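Local coordinates for glycoside hydrolase family protein (Novosphingobium sp. PP1Y, PDB 6Q2F) that probably hydrolyses terminal alpha-L-rhamnose residues from glycosides, as an alpha-L-rhamnosidase that binds a sodium ion, at residues K891-H896 against V908-A913. Residues are numbered along the deposited sequence; the frame is centred on the assembly and turned at random.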
loop_
_atom_site.group_PDB
_atom_site.type_symbol
_atom_site.label_atom_id
_atom_site.label_comp_id
_atom_site.label_asym_id
_atom_site.label_seq_id
_atom_site.Cartn_x
_atom_site.Cartn_y
_atom_site.Cartn_z
ATOM N N LYS A 891 -9.744 -2.898 -22.196
ATOM C CA LYS A 891 -9.006 -3.757 -21.289
ATOM C C LYS A 891 -9.970 -4.776 -20.722
ATOM O O LYS A 891 -11.054 -4.415 -20.251
ATOM C CB LYS A 891 -8.358 -2.967 -20.154
ATOM C CG LYS A 891 -7.661 -1.690 -20.569
ATOM C CD LYS A 891 -6.486 -1.959 -21.469
ATOM C CE LYS A 891 -5.935 -0.655 -22.038
ATOM N NZ LYS A 891 -5.088 -0.873 -23.250
ATOM N N ILE A 892 -9.576 -6.041 -20.769
ATOM C CA ILE A 892 -10.284 -7.099 -20.061
ATOM C C ILE A 892 -9.234 -7.909 -19.312
ATOM O O ILE A 892 -8.878 -9.012 -19.751
ATOM C CB ILE A 892 -11.114 -7.967 -21.025
ATOM C CG1 ILE A 892 -12.117 -7.101 -21.792
ATOM C CG2 ILE A 892 -11.863 -9.058 -20.271
ATOM C CD1 ILE A 892 -12.956 -7.870 -22.792
ATOM N N PRO A 893 -8.699 -7.395 -18.204
ATOM C CA PRO A 893 -7.659 -8.138 -17.471
ATOM C C PRO A 893 -8.252 -9.411 -16.892
ATOM O O PRO A 893 -9.469 -9.597 -16.854
ATOM C CB PRO A 893 -7.215 -7.159 -16.375
ATOM C CG PRO A 893 -8.466 -6.323 -16.119
ATOM C CD PRO A 893 -9.158 -6.198 -17.470
ATOM N N PHE A 894 -7.387 -10.305 -16.426
ATOM C CA PHE A 894 -7.897 -11.611 -16.044
ATOM C C PHE A 894 -7.069 -12.197 -14.915
ATOM O O PHE A 894 -5.885 -11.878 -14.748
ATOM C CB PHE A 894 -7.874 -12.590 -17.226
ATOM C CG PHE A 894 -6.487 -13.088 -17.557
ATOM C CD1 PHE A 894 -5.599 -12.286 -18.248
ATOM C CD2 PHE A 894 -6.078 -14.356 -17.175
ATOM C CE1 PHE A 894 -4.328 -12.752 -18.577
ATOM C CE2 PHE A 894 -4.816 -14.827 -17.498
ATOM C CZ PHE A 894 -3.941 -14.021 -18.200
ATOM N N VAL A 895 -7.714 -13.094 -14.166
ATOM C CA VAL A 895 -7.048 -13.993 -13.237
ATOM C C VAL A 895 -7.310 -15.417 -13.696
ATOM O O VAL A 895 -8.418 -15.742 -14.168
ATOM C CB VAL A 895 -7.522 -13.788 -11.787
ATOM C CG1 VAL A 895 -6.818 -14.773 -10.875
ATOM C CG2 VAL A 895 -7.240 -12.339 -11.342
ATOM N N HIS A 896 -6.291 -16.261 -13.541
ATOM C CA HIS A 896 -6.348 -17.677 -13.878
ATOM C C HIS A 896 -6.043 -18.453 -12.612
ATOM O O HIS A 896 -4.952 -18.317 -12.048
ATOM C CB HIS A 896 -5.342 -18.033 -14.985
ATOM C CG HIS A 896 -5.397 -19.459 -15.444
ATOM N ND1 HIS A 896 -4.557 -19.960 -16.424
ATOM C CD2 HIS A 896 -6.183 -20.493 -15.062
ATOM C CE1 HIS A 896 -4.811 -21.245 -16.608
ATOM N NE2 HIS A 896 -5.809 -21.587 -15.810
ATOM N N VAL A 908 -12.823 -9.174 -16.220
ATOM C CA VAL A 908 -13.520 -7.930 -15.897
ATOM C C VAL A 908 -13.464 -7.008 -17.101
ATOM O O VAL A 908 -12.373 -6.619 -17.534
ATOM C CB VAL A 908 -12.925 -7.219 -14.679
ATOM C CG1 VAL A 908 -13.786 -5.966 -14.359
ATOM C CG2 VAL A 908 -12.861 -8.174 -13.507
ATOM N N ASN A 909 -14.634 -6.639 -17.623
ATOM C CA ASN A 909 -14.721 -5.634 -18.678
ATOM C C ASN A 909 -14.612 -4.265 -18.024
ATOM O O ASN A 909 -15.593 -3.714 -17.521
ATOM C CB ASN A 909 -16.018 -5.773 -19.469
ATOM C CG ASN A 909 -16.292 -4.571 -20.342
ATOM O OD1 ASN A 909 -15.371 -3.934 -20.839
ATOM N ND2 ASN A 909 -17.576 -4.254 -20.540
ATOM N N GLN A 910 -13.408 -3.698 -18.043
ATOM C CA GLN A 910 -13.177 -2.409 -17.399
ATOM C C GLN A 910 -13.625 -1.240 -18.263
ATOM O O GLN A 910 -12.861 -0.290 -18.474
ATOM C CB GLN A 910 -11.706 -2.240 -17.052
ATOM C CG GLN A 910 -11.240 -3.194 -16.001
ATOM C CD GLN A 910 -9.773 -2.995 -15.666
ATOM O OE1 GLN A 910 -9.012 -2.416 -16.439
ATOM N NE2 GLN A 910 -9.385 -3.440 -14.485
ATOM N N GLN A 911 -14.837 -1.314 -18.768
ATOM C CA GLN A 911 -15.355 -0.244 -19.582
ATOM C C GLN A 911 -16.839 -0.096 -19.394
ATOM O O GLN A 911 -17.514 -1.062 -19.165
ATOM C CB GLN A 911 -15.069 -0.515 -21.047
ATOM C CG GLN A 911 -13.675 -0.156 -21.497
ATOM C CD GLN A 911 -12.672 -1.276 -21.328
ATOM O OE1 GLN A 911 -13.029 -2.408 -21.109
ATOM N NE2 GLN A 911 -11.424 -0.940 -21.418
ATOM N N GLU A 912 -17.347 1.120 -19.506
ATOM C CA GLU A 912 -18.792 1.313 -19.440
ATOM C C GLU A 912 -19.495 0.659 -20.623
ATOM O O GLU A 912 -20.613 0.159 -20.467
ATOM C CB GLU A 912 -19.136 2.801 -19.361
ATOM C CG GLU A 912 -18.962 3.370 -17.955
ATOM C CD GLU A 912 -19.097 4.879 -17.899
ATOM O OE1 GLU A 912 -18.290 5.574 -18.550
ATOM O OE2 GLU A 912 -20.015 5.360 -17.201
ATOM N N ALA A 913 -18.864 0.634 -21.794
ATOM C CA ALA A 913 -19.488 0.052 -22.979
ATOM C C ALA A 913 -19.463 -1.472 -22.925
ATOM O O ALA A 913 -18.419 -2.081 -22.676
ATOM C CB ALA A 913 -18.786 0.526 -24.251
#
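Pro893 and Gln910 meet at the open end of a beta-hairpin, where the chain enters strand 894-899 and leaves strand 902-908 of an antiparallel beta domain. The Gln910 side chain crosses the CG-CD edge of the proline ring obliquely: its CG stands beside the backbone N (chi1 -67°) and the chain then extends, and the amide lays its face against that edge. The closest pair here is Pro893 CG to Gln910 NE2, 3.4 Å; Gln910 CD lies 3.6 Å from the same CG, so the approach is apolar ring edge against amide face. Lys891 CB also comes within 3.8 Å of Gln910 OE1. Replacing Gln910 with an alanine would probably uncover CG and CD of Pro893 and take from Leu666, on helix 657-670, its contact with this side chain.

Two weak backbone bonds, Val908 N to Pro893 O and Gln910 N to Lys891 O (3.3 Å), carry the hairpin pairing back before the start of strand 894-899 and, with Gln910, beyond the end of strand 902-908, before an inverse gamma turn centred on Gln910 bends 908-913. Val908 and Pro893 both rest on Val669 of that helix, whereas Ile892 packs on Leu907 and Ile917 of the sheet. Asn909 points its CB away from 891-896; its ND2 bonds Ala913 O almost straight (168°), lying above that carbonyl's plane, and also reaches Asp957 O. Between the bonds, Val908 O is approached by Pro893 CD at 3.2 Å and accepts a CA-H...O contact from Ile892 CA, 3.3 Å away, with 156° at the hydrogen.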